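Local coordinates for protein PHOX (Pseudomonas fluorescens, PDB 4AMF) that hydrolyses phosphate monoesters as an alkaline phosphatase, with an iron-calcium cofactor held in a beta-propeller fold, at residues Tyr185-Glu190 and Trp244-Asp249. Numbering follows the deposited sequence.
Sequences YLTCEE and WVVEID. With FEO (mu-oxo-diiron), chain I; ACP (phosphomethylphosphonic acid adenylate ester), chain C.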
ATOM      1  N   TYR A 185      -8.267   6.178   9.761  1.00 12.88           N
ATOM      2  CA  TYR A 185      -7.705   5.426   8.656  1.00 11.47           C
ATOM      3  C   TYR A 185      -6.680   6.260   7.952  1.00 13.68           C
ATOM      4  O   TYR A 185      -6.940   7.436   7.711  1.00 13.05           O
ATOM      5  CB  TYR A 185      -8.839   5.070   7.663  1.00 11.53           C
ATOM      6  CG  TYR A 185      -8.423   4.205   6.499  1.00 10.58           C
ATOM      7  CD1 TYR A 185      -7.944   2.923   6.703  1.00 12.65           C
ATOM      8  CD2 TYR A 185      -8.417   4.702   5.201  1.00 11.04           C
ATOM      9  CE1 TYR A 185      -7.649   2.087   5.634  1.00 11.24           C
ATOM     10  CE2 TYR A 185      -8.103   3.889   4.124  1.00 11.05           C
ATOM     11  CZ  TYR A 185      -7.669   2.591   4.348  1.00 13.91           C
ATOM     12  OH  TYR A 185      -7.321   1.756   3.316  1.00 12.40           O
ATOM     13  N   LEU A 186      -5.544   5.669   7.618  1.00 10.85           N
ATOM     14  CA  LEU A 186      -4.523   6.376   6.868  1.00  9.13           C
ATOM     15  C   LEU A 186      -4.469   5.740   5.489  1.00 12.16           C
ATOM     16  O   LEU A 186      -4.416   4.505   5.377  1.00 12.27           O
ATOM     17  CB  LEU A 186      -3.156   6.271   7.515  1.00  9.49           C
ATOM     18  CG  LEU A 186      -3.085   6.736   8.965  1.00 11.64           C
ATOM     19  CD1 LEU A 186      -1.653   6.573   9.490  1.00 11.46           C
ATOM     20  CD2 LEU A 186      -3.519   8.181   9.114  1.00 13.25           C
ATOM     21  N   THR A 187      -4.423   6.554   4.449  1.00 11.23           N
ATOM     22  CA  THR A 187      -4.332   6.077   3.068  1.00 10.01           C
ATOM     23  C   THR A 187      -3.120   6.732   2.491  1.00 14.56           C
ATOM     24  O   THR A 187      -2.854   7.903   2.782  1.00 13.42           O
ATOM     25  CB  THR A 187      -5.615   6.293   2.254  1.00 15.41           C
ATOM     26  OG1 THR A 187      -5.432   5.695   0.966  1.00 12.62           O
ATOM     27  CG2 THR A 187      -6.007   7.742   2.086  1.00 12.41           C
ATOM     28  N   CYS A 188      -2.401   6.002   1.658  1.00 12.99           N
ATOM     29  CA  CYS A 188      -1.082   6.370   1.179  1.00 12.00           C
ATOM     30  C   CYS A 188      -1.024   6.604  -0.294  1.00 14.29           C
ATOM     31  O   CYS A 188      -1.347   5.685  -1.046  1.00 14.43           O
ATOM     32  CB  CYS A 188      -0.137   5.248   1.589  1.00 11.13           C
ATOM     33  SG  CYS A 188       0.113   5.156   3.372  1.00 14.74           S
ATOM     34  N   GLU A 189      -0.590   7.819  -0.720  1.00 11.49           N
ATOM     35  CA  GLU A 189      -0.442   8.170  -2.145  1.00 10.75           C
ATOM     36  C   GLU A 189       0.932   7.685  -2.580  1.00 13.09           C
ATOM     37  O   GLU A 189       1.950   8.156  -2.054  1.00 13.14           O
ATOM     38  CB  GLU A 189      -0.586   9.690  -2.339  1.00 11.84           C
ATOM     39  CG  GLU A 189      -1.961  10.163  -1.926  1.00 11.28           C
ATOM     40  CD  GLU A 189      -2.153  11.654  -1.742  1.00 14.39           C
ATOM     41  OE1 GLU A 189      -1.165  12.430  -1.795  1.00 12.75           O
ATOM     42  OE2 GLU A 189      -3.333  12.052  -1.617  1.00 15.97           O
ATOM     43  N   GLU A 190       0.959   6.735  -3.515  1.00 11.28           N
ATOM     44  CA  GLU A 190       2.177   6.103  -3.980  1.00 10.86           C
ATOM     45  C   GLU A 190       2.601   6.644  -5.345  1.00 12.23           C
ATOM     46  O   GLU A 190       3.314   7.658  -5.402  1.00 12.43           O
ATOM     47  CB  GLU A 190       2.033   4.597  -3.974  1.00 11.50           C
ATOM     48  CG  GLU A 190       3.298   3.835  -4.315  1.00 10.47           C
ATOM     49  CD  GLU A 190       3.034   2.397  -4.697  1.00 16.36           C
ATOM     50  OE1 GLU A 190       1.910   2.101  -5.167  1.00 14.32           O
ATOM     51  OE2 GLU A 190       3.927   1.548  -4.473  1.00 11.78           O
ATOM     52  N   TRP A 244       1.370  12.146  -0.174  1.00 11.81           N
ATOM     53  CA  TRP A 244       1.274  12.271   1.274  1.00 10.95           C
ATOM     54  C   TRP A 244       0.420  11.167   1.824  1.00 13.22           C
ATOM     55  O   TRP A 244      -0.315  10.481   1.101  1.00 13.18           O
ATOM     56  CB  TRP A 244       0.622  13.609   1.651  1.00 10.00           C
ATOM     57  CG  TRP A 244       1.280  14.813   1.043  1.00 10.95           C
ATOM     58  CD1 TRP A 244       0.912  15.453  -0.096  1.00 13.85           C
ATOM     59  CD2 TRP A 244       2.423  15.537   1.553  1.00 10.66           C
ATOM     60  NE1 TRP A 244       1.736  16.525  -0.331  1.00 12.68           N
ATOM     61  CE2 TRP A 244       2.664  16.611   0.671  1.00 12.40           C
ATOM     62  CE3 TRP A 244       3.250  15.393   2.670  1.00 10.97           C
ATOM     63  CZ2 TRP A 244       3.673  17.542   0.880  1.00 11.23           C
ATOM     64  CZ3 TRP A 244       4.280  16.296   2.861  1.00 10.44           C
ATOM     65  CH2 TRP A 244       4.468  17.379   1.985  1.00 11.36           C
ATOM     66  N   VAL A 245       0.491  11.047   3.121  1.00 10.59           N
ATOM     67  CA  VAL A 245      -0.361  10.148   3.915  1.00  9.79           C
ATOM     68  C   VAL A 245      -1.608  10.998   4.243  1.00 13.78           C
ATOM     69  O   VAL A 245      -1.467  12.118   4.706  1.00 13.58           O
ATOM     70  CB  VAL A 245       0.335   9.662   5.183  1.00 12.07           C
ATOM     71  CG1 VAL A 245      -0.619   8.808   6.045  1.00 10.41           C
ATOM     72  CG2 VAL A 245       1.589   8.874   4.825  1.00 12.99           C
ATOM     73  N   VAL A 246      -2.796  10.448   4.024  1.00 12.37           N
ATOM     74  CA  VAL A 246      -4.063  11.158   4.220  1.00 10.41           C
ATOM     75  C   VAL A 246      -4.852  10.454   5.308  1.00 11.81           C
ATOM     76  O   VAL A 246      -4.953   9.237   5.305  1.00 11.46           O
ATOM     77  CB  VAL A 246      -4.867  11.208   2.898  1.00 12.64           C
ATOM     78  CG1 VAL A 246      -6.128  12.064   3.066  1.00 13.12           C
ATOM     79  CG2 VAL A 246      -4.017  11.768   1.760  1.00 13.07           C
ATOM     80  N   GLU A 247      -5.338  11.211   6.279  1.00 10.15           N
ATOM     81  CA  GLU A 247      -6.091  10.655   7.397  1.00  8.72           C
ATOM     82  C   GLU A 247      -7.581  10.867   7.150  1.00 12.01           C
ATOM     83  O   GLU A 247      -8.032  11.981   6.858  1.00 11.87           O
ATOM     84  CB  GLU A 247      -5.655  11.312   8.711  1.00  9.71           C
ATOM     85  CG  GLU A 247      -6.220  10.678   9.950  1.00 11.59           C
ATOM     86  CD  GLU A 247      -5.593  11.185  11.230  1.00 16.80           C
ATOM     87  OE1 GLU A 247      -4.808  12.163  11.183  1.00 14.62           O
ATOM     88  OE2 GLU A 247      -5.996  10.675  12.296  1.00 16.18           O
ATOM     89  N   ILE A 248      -8.353   9.786   7.328  1.00 10.85           N
ATOM     90  CA  ILE A 248      -9.794   9.769   7.120  1.00  9.80           C
ATOM     91  C   ILE A 248     -10.466   9.242   8.378  1.00 14.32           C
ATOM     92  O   ILE A 248     -10.005   8.244   8.938  1.00 14.08           O
ATOM     93  CB  ILE A 248     -10.135   8.858   5.894  1.00 13.06           C
ATOM     94  CG1 ILE A 248      -9.601   9.440   4.566  1.00 13.16           C
ATOM     95  CG2 ILE A 248     -11.652   8.576   5.777  1.00 14.61           C
ATOM     96  CD1 ILE A 248      -9.363   8.408   3.477  1.00 16.11           C
ATOM     97  N   ASP A 249     -11.634   9.812   8.726  1.00 12.57           N
ATOM     98  CA  ASP A 249     -12.450   9.310   9.840  1.00 10.99           C
ATOM     99  C   ASP A 249     -13.599   8.515   9.217  1.00 15.00           C
ATOM    100  O   ASP A 249     -14.510   9.141   8.689  1.00 14.44           O
ATOM    101  CB  ASP A 249     -13.013  10.477  10.652  1.00 12.72           C
ATOM    102  CG  ASP A 249     -13.840  10.033  11.837  1.00 17.71           C
ATOM    103  OD1 ASP A 249     -14.037   8.814  11.992  1.00 17.40           O
ATOM    104  OD2 ASP A 249     -14.254  10.915  12.635  1.00 22.99           O
TER
HETATM  105 FE1  FEO I1595       0.899   0.265  -5.033  0.87 12.30          FE
HETATM  106 FE2  FEO I1595       4.106  -0.476  -4.288  0.99 12.82          FE
HETATM  107  O   FEO I1595       2.211  -0.951  -4.308  1.00 13.17           O
HETATM  108  PG  ACP C1589       2.867  -1.219  -7.126  0.81 13.11           P
HETATM  109  O1G ACP C1589       2.297  -2.649  -6.730  0.81 12.20           O
HETATM  110  O2G ACP C1589       1.652  -0.121  -6.981  0.81 12.72           O
HETATM  111  O3G ACP C1589       4.144  -0.871  -6.296  0.81 13.01           O
HETATM  112  PB  ACP C1589       4.104  -2.807  -9.231  0.81 12.96           P
HETATM  113  O1B ACP C1589       4.943  -3.365  -8.151  0.81 14.17           O
HETATM  114  O2B ACP C1589       2.960  -3.639  -9.853  0.81 12.85           O
HETATM  115  C3B ACP C1589       3.462  -1.234  -8.796  0.81 11.40           C
HETATM  116  PA  ACP C1589       5.295  -2.638 -11.890  0.81 18.71           P
HETATM  117  O1A ACP C1589       4.164  -1.934 -12.530  0.81 24.27           O
HETATM  118  O2A ACP C1589       5.709  -4.011 -12.317  0.81 26.70           O
HETATM  119  O3A ACP C1589       5.197  -2.584 -10.336  0.81 14.62           O
HETATM  120  O5' ACP C1589       6.676  -1.767 -12.156  0.81 15.93           O
HETATM  121  C5' ACP C1589       7.872  -2.009 -11.399  0.81 14.67           C
HETATM  122  C4' ACP C1589       8.361  -0.743 -10.746  0.81 13.77           C
HETATM  123  O4' ACP C1589       8.856   0.149 -11.765  0.81 11.17           O
HETATM  124  C3' ACP C1589       7.382   0.078  -9.911  0.81 11.79           C
HETATM  125  O3' ACP C1589       8.055   0.633  -8.779  0.81 11.32           O
HETATM  126  C2' ACP C1589       6.886   1.127 -10.908  0.81 11.37           C
HETATM  127  O2' ACP C1589       6.428   2.291 -10.233  0.81 14.98           O
HETATM  128  C1' ACP C1589       8.142   1.374 -11.750  0.81 12.58           C
HETATM  129  N9  ACP C1589       7.894   1.771 -13.131  0.81 12.60           N
HETATM  130  C8  ACP C1589       6.884   1.348 -13.957  0.81 16.09           C
HETATM  131  N7  ACP C1589       6.919   1.870 -15.158  0.81 18.36           N
HETATM  132  C5  ACP C1589       8.029   2.702 -15.123  0.81 15.77           C
HETATM  133  C6  ACP C1589       8.579   3.597 -16.066  0.81 21.61           C
HETATM  134  N6  ACP C1589       8.020   3.867 -17.249  0.81 21.60           N
HETATM  135  N1  ACP C1589       9.688   4.284 -15.705  0.81 23.17           N
HETATM  136  C2  ACP C1589      10.190   4.101 -14.478  0.81 22.36           C
HETATM  137  N3  ACP C1589       9.741   3.305 -13.501  0.81 18.61           N
HETATM  138  C4  ACP C1589       8.651   2.636 -13.885  0.81 13.93           C
HETATM  139  O   HOH W   1      -0.299  -1.741  -4.878  1.00 14.86           O
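Glu189 OE1, also hydrogen-bonded to a residue adjoining the two segments, accepts a bond from Trp244 N at the end of an antiparallel strand pair, over 3.0 Å and nearly straight (168°) but from above the carboxylate plane. Glu189 N returns a longer bond to Trp244 O (3.2 Å), so Glu189 holds the Trp244 backbone through both its main chain and its side chain. With CG beside the backbone N (chi1 -62°) and the chain extended beyond it, the acid lies alongside the Trp244 backbone, OE1 at the edge of the indole, near its plane. Its other oxygen, OE2, lies against Val246 CG2 and is also gripped by Lys259 in a salt bridge and by Thr171. Further along, two reciprocal hydrogen-bonded pairs, Thr187 with Val246 and Tyr185 with Ile248, carry the ladder; Val246 N reaches Thr187 O at 2.8 Å. On the face of Tyr185 and Thr187, Ile248 CD1 sits between two neighbours, 3.7 Å from Thr187 CG2 and at the edge of the Tyr185 ring, near its plane, 4.2 Å from CD2; Val115 of strand 114-123 packs against all three side chains. The other face joins Leu186 CB to Val245 CG1 (3.9 Å), while Leu186 CD2 rests on the aliphatic part of Glu247, whose acid pairs with Arg260. Strand 268-275 packs against Leu186. These are inner strands of a sheet in the propeller, and strand 185-189 leads directly to the cofactor: Glu190 bridges the two irons, OE1 on FE1 at 2.1 Å and OE2 on FE2, with Cys175 and further acids completing the site. The contact thus ties the backbone just before an iron ligand into a buried sheet, where Lys259 probably helps to offset the negative charge of Glu189.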